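Arylamine n-acetyltransferase (Mycobacterium smegmatis, PDB 1W5R) belongs to the enzymes that transfer the acetyl group of acetyl-CoA to arylamines, and is present here in a form bearing an active-site substitution. Local coordinates at residues A62-R67 with N77-Y82; S140-E145 with H166-Q171. The protein carries 1 engineered substitution. One frame throughout, in Å; residues are numbered along the deposited sequence.

Overall arrangement
From the N terminus the chain reaches helix 57-66 and passes through a short connection, residues 67-72, into helix 73-87; contact 1 closes this short loop between two successive helices. It then enters the antiparallel sheet of eight strands, and contact 2 closes a second, longer loop of twenty residues, linking edge strand 142-143 to strand 165-172. The contacts follow one another in series and neither nests in nor crosses the other. The centres of contact 1 and contact 2 are about 23 Å apart; the nearest atoms of contact 1 and contact 2 are about 8 Å apart and do not touch. Contact 1 thus belongs to the helical part of the fold, while contact 2 draws together strands far apart in sheet order.

Contact 1. Residues A62-R67 with N77-Y82; sequences AKLVDR and NGLLGY
L64 and V65 receive a single methyl group of L79. The L79 CD2 atom lies 3.8 Å from L64 CB and 4.0 Å from L64 CD2, so it meets both the root and one tip of that leucine; the two side chains slide past each other in opposite directions. V65 is crossed at about a right angle, V65 CG2 standing 4.1 Å from L79 CD2. With CG anti to the backbone N (chi1 176°), L79 brings CD2 to the L64 and V65 side chains. The contact is wholly apolar and buried, with no hydrogen bond from one segment to the other, and the L64 and L79 CA atoms stay 8.0 Å apart.

Behind this shell, helix 57-66 ends in a wider pi-type turn, marked by a weak bond of 3.0 Å from R67 N to A62 O. R67 folds back with K63 CA against one guanidinium face, offset toward its rim. K63, buried, forms salt bridges with D45 and with E75, the latter on helix 73-87, which ties the two helices a second time.

The contact joins helix 57-66 to helix 73-87, whose first residue is the engineered glutamine. Y11 of helix 8-14 touches both V65 and L79. On helix 73-87, N77 ND2 is hydrogen-bonded to D130 OD1, probably of the catalytic-triad aspartate, and to N114 O of strand 111-119, which links the helical layer to the eight-stranded sheet.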
ATOM      1  N   ALA A  62     -19.702 -16.349  22.540  1.00 14.15           N
ATOM      2  CA  ALA A  62     -18.482 -16.872  23.139  1.00 14.74           C
ATOM      3  C   ALA A  62     -17.262 -16.626  22.248  1.00 15.03           C
ATOM      4  O   ALA A  62     -16.223 -16.165  22.722  1.00 16.04           O
ATOM      5  CB  ALA A  62     -18.634 -18.347  23.480  1.00 15.40           C
ATOM      6  N   LYS A  63     -17.397 -16.899  20.954  1.00 14.35           N
ATOM      7  CA  LYS A  63     -16.270 -16.738  20.045  1.00 12.99           C
ATOM      8  C   LYS A  63     -15.991 -15.284  19.641  1.00 13.03           C
ATOM      9  O   LYS A  63     -14.872 -14.804  19.787  1.00 13.14           O
ATOM     10  CB  LYS A  63     -16.459 -17.600  18.796  1.00 12.79           C
ATOM     11  CG  LYS A  63     -15.297 -17.508  17.822  1.00 11.80           C
ATOM     12  CD  LYS A  63     -15.530 -18.341  16.577  1.00 10.90           C
ATOM     13  CE  LYS A  63     -14.418 -18.144  15.572  1.00 11.59           C
ATOM     14  NZ  LYS A  63     -14.642 -18.939  14.339  1.00 11.51           N
ATOM     15  N   LEU A  64     -17.002 -14.597  19.117  1.00 13.23           N
ATOM     16  CA  LEU A  64     -16.760 -13.279  18.517  1.00 13.07           C
ATOM     17  C   LEU A  64     -16.686 -12.147  19.531  1.00 14.14           C
ATOM     18  O   LEU A  64     -16.146 -11.080  19.233  1.00 14.46           O
ATOM     19  CB  LEU A  64     -17.818 -12.946  17.466  1.00 13.43           C
ATOM     20  CG  LEU A  64     -17.534 -13.460  16.055  1.00 11.88           C
ATOM     21  CD1 LEU A  64     -17.545 -14.971  16.021  1.00 12.95           C
ATOM     22  CD2 LEU A  64     -18.556 -12.874  15.071  1.00 12.17           C
ATOM     23  N   VAL A  65     -17.247 -12.379  20.715  1.00 15.01           N
ATOM     24  CA  VAL A  65     -17.213 -11.374  21.768  1.00 16.34           C
ATOM     25  C   VAL A  65     -16.188 -11.772  22.835  1.00 17.97           C
ATOM     26  O   VAL A  65     -15.162 -11.107  22.979  1.00 19.06           O
ATOM     27  CB  VAL A  65     -18.616 -11.104  22.361  1.00 15.94           C
ATOM     28  CG1 VAL A  65     -18.531 -10.128  23.548  1.00 16.56           C
ATOM     29  CG2 VAL A  65     -19.582 -10.596  21.261  1.00 15.32           C
ATOM     30  N   ASP A  66     -16.433 -12.882  23.529  1.00 18.76           N
ATOM     31  CA  ASP A  66     -15.622 -13.230  24.707  1.00 20.24           C
ATOM     32  C   ASP A  66     -14.188 -13.613  24.374  1.00 20.42           C
ATOM     33  O   ASP A  66     -13.271 -13.330  25.152  1.00 21.02           O
ATOM     34  CB  ASP A  66     -16.271 -14.360  25.513  1.00 20.49           C
ATOM     35  CG  ASP A  66     -17.648 -13.988  26.052  1.00 22.61           C
ATOM     36  OD1 ASP A  66     -17.990 -12.783  26.114  1.00 25.49           O
ATOM     37  OD2 ASP A  66     -18.396 -14.917  26.409  1.00 24.41           O
ATOM     38  N   ARG A  67     -13.985 -14.263  23.231  1.00 20.59           N
ATOM     39  CA  ARG A  67     -12.640 -14.724  22.856  1.00 21.04           C
ATOM     40  C   ARG A  67     -11.901 -13.784  21.905  1.00 20.93           C
ATOM     41  O   ARG A  67     -10.762 -14.067  21.511  1.00 21.14           O
ATOM     42  CB  ARG A  67     -12.672 -16.160  22.305  1.00 21.22           C
ATOM     43  CG  ARG A  67     -13.345 -17.160  23.259  1.00 21.84           C
ATOM     44  CD  ARG A  67     -13.111 -18.640  22.943  1.00 22.81           C
ATOM     45  NE  ARG A  67     -12.815 -18.919  21.550  1.00 26.40           N
ATOM     46  CZ  ARG A  67     -13.647 -19.496  20.692  1.00 26.95           C
ATOM     47  NH1 ARG A  67     -14.867 -19.869  21.066  1.00 27.85           N
ATOM     48  NH2 ARG A  67     -13.244 -19.693  19.445  1.00 29.48           N
ATOM     49  N   ASN A  77     -23.439 -12.256  10.941  1.00  9.23           N
ATOM     50  CA  ASN A  77     -24.852 -11.917  10.856  1.00  9.69           C
ATOM     51  C   ASN A  77     -25.679 -12.694  11.848  1.00  9.80           C
ATOM     52  O   ASN A  77     -26.718 -12.204  12.301  1.00 10.35           O
ATOM     53  CB  ASN A  77     -25.345 -12.035   9.419  1.00  9.11           C
ATOM     54  CG  ASN A  77     -24.807 -10.898   8.553  1.00  8.05           C
ATOM     55  OD1 ASN A  77     -24.674  -9.772   9.032  1.00 10.43           O
ATOM     56  ND2 ASN A  77     -24.468 -11.196   7.305  1.00  8.59           N
ATOM     57  N   GLY A  78     -25.213 -13.876  12.219  1.00  9.96           N
ATOM     58  CA  GLY A  78     -25.891 -14.608  13.283  1.00 10.47           C
ATOM     59  C   GLY A  78     -25.822 -13.798  14.561  1.00 10.36           C
ATOM     60  O   GLY A  78     -26.854 -13.517  15.185  1.00 10.74           O
ATOM     61  N   LEU A  79     -24.611 -13.393  14.943  1.00 10.22           N
ATOM     62  CA  LEU A  79     -24.418 -12.600  16.145  1.00 11.45           C
ATOM     63  C   LEU A  79     -25.245 -11.319  16.118  1.00 11.53           C
ATOM     64  O   LEU A  79     -25.952 -11.000  17.088  1.00 12.81           O
ATOM     65  CB  LEU A  79     -22.929 -12.260  16.333  1.00 11.10           C
ATOM     66  CG  LEU A  79     -22.584 -11.340  17.513  1.00 12.18           C
ATOM     67  CD1 LEU A  79     -22.958 -11.975  18.830  1.00 12.80           C
ATOM     68  CD2 LEU A  79     -21.104 -10.993  17.502  1.00 12.03           C
ATOM     69  N   LEU A  80     -25.138 -10.560  15.031  1.00 11.33           N
ATOM     70  CA  LEU A  80     -25.861  -9.293  14.950  1.00 11.57           C
ATOM     71  C   LEU A  80     -27.363  -9.518  14.991  1.00 12.15           C
ATOM     72  O   LEU A  80     -28.097  -8.717  15.577  1.00 11.82           O
ATOM     73  CB  LEU A  80     -25.458  -8.527  13.680  1.00 11.87           C
ATOM     74  CG  LEU A  80     -26.062  -7.124  13.545  1.00 10.99           C
ATOM     75  CD1 LEU A  80     -25.844  -6.274  14.791  1.00 11.22           C
ATOM     76  CD2 LEU A  80     -25.474  -6.433  12.322  1.00 11.23           C
ATOM     77  N   GLY A  81     -27.818 -10.607  14.383  1.00 12.39           N
ATOM     78  CA  GLY A  81     -29.234 -10.977  14.432  1.00 13.11           C
ATOM     79  C   GLY A  81     -29.745 -11.098  15.861  1.00 13.20           C
ATOM     80  O   GLY A  81     -30.791 -10.539  16.201  1.00 13.67           O
ATOM     81  N   TYR A  82     -29.010 -11.812  16.709  1.00 13.77           N
ATOM     82  CA  TYR A  82     -29.390 -11.966  18.120  1.00 14.29           C
ATOM     83  C   TYR A  82     -29.366 -10.630  18.837  1.00 14.80           C
ATOM     84  O   TYR A  82     -30.289 -10.312  19.603  1.00 15.72           O
ATOM     85  CB  TYR A  82     -28.454 -12.944  18.836  1.00 14.25           C
ATOM     86  CG  TYR A  82     -28.550 -14.372  18.336  1.00 14.15           C
ATOM     87  CD1 TYR A  82     -27.434 -15.030  17.790  1.00 13.97           C
ATOM     88  CD2 TYR A  82     -29.752 -15.075  18.423  1.00 14.47           C
ATOM     89  CE1 TYR A  82     -27.535 -16.348  17.333  1.00 14.95           C
ATOM     90  CE2 TYR A  82     -29.863 -16.380  17.974  1.00 14.76           C
ATOM     91  CZ  TYR A  82     -28.749 -17.022  17.438  1.00 14.54           C
ATOM     92  OH  TYR A  82     -28.846 -18.316  16.992  1.00 14.63           O
TER

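Contact 2. Residues S140-E145 with H166-Q171; sequences SPIRLE and HTLAAQ
I142 and L144, two residues apart, each turn a methyl to strand 165-172, meeting L168 and H166 respectively. I142 CG1 lies between the backbone N and the carbonyl carbon (chi1 67°), and the extended chain beyond it carries CD1 to L168: I142 CD1 and L168 CD1 are 3.8 Å apart, the two side chains crossing obliquely. L168 also packs on L159 and Y180.

R143 faces solvent and grips E145 side-on with two nitrogens, both directed to one oxygen. R143 NE lies 2.8 Å from E145 OE2, meeting it nearly along the C-O axis with an N-H...O angle of 154°. R143 NH2, 3.0 Å from E145 OE2, comes from above the carboxylate plane, while the oxygen stays close to the guanidinium plane. This salt bridge spans the inverse gamma turn centred on L144, in which E145 N and R143 O make a weak bond of 2.8 Å.

At the turn, L144 has CG anti to the backbone N (chi1 -166°), and its CD1 approaches the H166 ring at a slant. That ring also meets F182, the two planes nearly parallel, so F182 touches both L144 and the H166 ring.

Strand 142-143 pairs through its backbone with strand 127-129 at one edge of the eight-stranded sheet, whereas strand 165-172 lies between 175-182 and 157-162, well across the order. Side chains meeting across such separated strands show that the sheet curls round on itself, consistent with the barrel-like beta domain of arylamine N-acetyltransferases; I142 and L168, both buried, probably lie within its interior.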
ATOM      1  N   SER A 140     -23.671   0.259   5.845  1.00 11.37           N
ATOM      2  CA  SER A 140     -24.903   0.877   6.347  1.00 12.13           C
ATOM      3  C   SER A 140     -26.004  -0.142   6.168  1.00 12.80           C
ATOM      4  O   SER A 140     -25.919  -0.988   5.284  1.00 12.98           O
ATOM      5  CB  SER A 140     -25.299   2.098   5.493  1.00 12.73           C
ATOM      6  OG  SER A 140     -24.271   3.054   5.419  1.00 13.45           O
ATOM      7  N   PRO A 141     -27.088  -0.026   6.957  1.00 13.13           N
ATOM      8  CA  PRO A 141     -28.303  -0.712   6.561  1.00 13.76           C
ATOM      9  C   PRO A 141     -28.851  -0.005   5.323  1.00 13.63           C
ATOM     10  O   PRO A 141     -28.683   1.218   5.195  1.00 14.79           O
ATOM     11  CB  PRO A 141     -29.243  -0.480   7.751  1.00 13.72           C
ATOM     12  CG  PRO A 141     -28.764   0.754   8.391  1.00 14.61           C
ATOM     13  CD  PRO A 141     -27.269   0.788   8.178  1.00 13.35           C
ATOM     14  N   ILE A 142     -29.471  -0.744   4.411  1.00 13.10           N
ATOM     15  CA  ILE A 142     -30.138  -0.110   3.266  1.00 13.51           C
ATOM     16  C   ILE A 142     -31.572  -0.586   3.216  1.00 14.18           C
ATOM     17  O   ILE A 142     -31.908  -1.608   3.815  1.00 14.61           O
ATOM     18  CB  ILE A 142     -29.411  -0.354   1.904  1.00 13.63           C
ATOM     19  CG1 ILE A 142     -29.477  -1.834   1.488  1.00 13.26           C
ATOM     20  CG2 ILE A 142     -27.970   0.165   1.953  1.00 14.08           C
ATOM     21  CD1 ILE A 142     -28.939  -2.117   0.092  1.00 12.98           C
ATOM     22  N   ARG A 143     -32.432   0.163   2.534  1.00 15.08           N
ATOM     23  CA  ARG A 143     -33.826  -0.255   2.411  1.00 16.36           C
ATOM     24  C   ARG A 143     -33.900  -1.518   1.577  1.00 16.04           C
ATOM     25  O   ARG A 143     -33.310  -1.594   0.513  1.00 15.63           O
ATOM     26  CB  ARG A 143     -34.701   0.854   1.817  1.00 16.27           C
ATOM     27  CG  ARG A 143     -34.694   2.147   2.617  1.00 17.71           C
ATOM     28  CD  ARG A 143     -35.796   3.102   2.178  1.00 19.59           C
ATOM     29  NE  ARG A 143     -35.839   3.222   0.721  1.00 24.15           N
ATOM     30  CZ  ARG A 143     -35.002   3.965  -0.002  1.00 26.82           C
ATOM     31  NH1 ARG A 143     -34.039   4.660   0.589  1.00 28.10           N
ATOM     32  NH2 ARG A 143     -35.123   4.008  -1.323  1.00 28.57           N
ATOM     33  N   LEU A 144     -34.601  -2.533   2.048  1.00 16.86           N
ATOM     34  CA  LEU A 144     -34.773  -3.771   1.283  1.00 17.67           C
ATOM     35  C   LEU A 144     -35.888  -3.481   0.263  1.00 18.10           C
ATOM     36  O   LEU A 144     -37.067  -3.816   0.437  1.00 18.60           O
ATOM     37  CB  LEU A 144     -35.102  -4.953   2.225  1.00 17.56           C
ATOM     38  CG  LEU A 144     -34.982  -6.367   1.644  1.00 19.22           C
ATOM     39  CD1 LEU A 144     -34.259  -6.341   0.296  1.00 19.64           C
ATOM     40  CD2 LEU A 144     -34.239  -7.282   2.607  1.00 19.51           C
ATOM     41  N   GLU A 145     -35.474  -2.813  -0.768  1.00 18.44           N
ATOM     42  CA  GLU A 145     -36.325  -2.299  -1.806  1.00 19.80           C
ATOM     43  C   GLU A 145     -35.566  -2.337  -3.124  1.00 18.56           C
ATOM     44  O   GLU A 145     -34.499  -1.724  -3.253  1.00 18.08           O
ATOM     45  CB  GLU A 145     -36.749  -0.880  -1.441  1.00 20.10           C
ATOM     46  CG  GLU A 145     -37.702  -0.201  -2.405  1.00 22.44           C
ATOM     47  CD  GLU A 145     -37.715   1.323  -2.283  1.00 23.09           C
ATOM     48  OE1 GLU A 145     -38.202   1.979  -3.235  1.00 27.34           O
ATOM     49  OE2 GLU A 145     -37.256   1.838  -1.246  1.00 26.74           O
ATOM     50  N   HIS A 166     -33.564 -11.459  -5.295  1.00 15.17           N
ATOM     51  CA  HIS A 166     -32.906 -10.161  -5.235  1.00 14.48           C
ATOM     52  C   HIS A 166     -31.428 -10.325  -5.515  1.00 13.95           C
ATOM     53  O   HIS A 166     -30.834 -11.356  -5.192  1.00 14.33           O
ATOM     54  CB  HIS A 166     -33.068  -9.525  -3.855  1.00 14.43           C
ATOM     55  CG  HIS A 166     -34.491  -9.260  -3.471  1.00 14.73           C
ATOM     56  ND1 HIS A 166     -34.987  -7.990  -3.268  1.00 16.44           N
ATOM     57  CD2 HIS A 166     -35.516 -10.111  -3.223  1.00 14.07           C
ATOM     58  CE1 HIS A 166     -36.260  -8.071  -2.927  1.00 15.81           C
ATOM     59  NE2 HIS A 166     -36.605  -9.344  -2.890  1.00 17.57           N
ATOM     60  N   THR A 167     -30.844  -9.303  -6.122  1.00 12.86           N
ATOM     61  CA  THR A 167     -29.396  -9.215  -6.263  1.00 12.10           C
ATOM     62  C   THR A 167     -28.912  -7.941  -5.605  1.00 11.98           C
ATOM     63  O   THR A 167     -29.426  -6.874  -5.895  1.00 12.18           O
ATOM     64  CB  THR A 167     -28.970  -9.202  -7.745  1.00 12.23           C
ATOM     65  OG1 THR A 167     -29.380 -10.420  -8.373  1.00 13.23           O
ATOM     66  CG2 THR A 167     -27.466  -9.062  -7.877  1.00 13.01           C
ATOM     67  N   LEU A 168     -27.929  -8.059  -4.714  1.00 10.69           N
ATOM     68  CA  LEU A 168     -27.225  -6.886  -4.196  1.00 10.54           C
ATOM     69  C   LEU A 168     -25.966  -6.635  -5.010  1.00 10.42           C
ATOM     70  O   LEU A 168     -25.154  -7.550  -5.204  1.00 10.49           O
ATOM     71  CB  LEU A 168     -26.824  -7.099  -2.736  1.00 10.31           C
ATOM     72  CG  LEU A 168     -26.117  -5.896  -2.101  1.00 10.85           C
ATOM     73  CD1 LEU A 168     -27.088  -4.734  -1.937  1.00 10.58           C
ATOM     74  CD2 LEU A 168     -25.493  -6.280  -0.764  1.00 10.94           C
ATOM     75  N   ALA A 169     -25.807  -5.396  -5.482  1.00 10.40           N
ATOM     76  CA  ALA A 169     -24.602  -4.972  -6.189  1.00 10.89           C
ATOM     77  C   ALA A 169     -23.967  -3.778  -5.500  1.00 10.89           C
ATOM     78  O   ALA A 169     -24.641  -3.012  -4.801  1.00 10.34           O
ATOM     79  CB  ALA A 169     -24.911  -4.628  -7.643  1.00 11.49           C
ATOM     80  N   ALA A 170     -22.665  -3.631  -5.705  1.00 10.59           N
ATOM     81  CA  ALA A 170     -21.901  -2.498  -5.186  1.00 10.54           C
ATOM     82  C   ALA A 170     -21.189  -1.804  -6.330  1.00 10.52           C
ATOM     83  O   ALA A 170     -20.718  -2.454  -7.276  1.00 10.94           O
ATOM     84  CB  ALA A 170     -20.881  -2.956  -4.172  1.00 10.97           C
ATOM     85  N   GLN A 171     -21.110  -0.478  -6.250  1.00 11.14           N
ATOM     86  CA  GLN A 171     -20.358   0.284  -7.228  1.00 11.71           C
ATOM     87  C   GLN A 171     -18.928   0.319  -6.742  1.00 12.87           C
ATOM     88  O   GLN A 171     -18.563   1.113  -5.864  1.00 13.29           O
ATOM     89  CB  GLN A 171     -20.927   1.697  -7.388  1.00 11.33           C
ATOM     90  CG  GLN A 171     -20.339   2.440  -8.575  1.00 12.29           C
ATOM     91  CD  GLN A 171     -20.827   3.861  -8.617  1.00 14.40           C
ATOM     92  OE1 GLN A 171     -22.001   4.114  -8.883  1.00 15.56           O
ATOM     93  NE2 GLN A 171     -19.936   4.790  -8.333  1.00 15.58           N
TER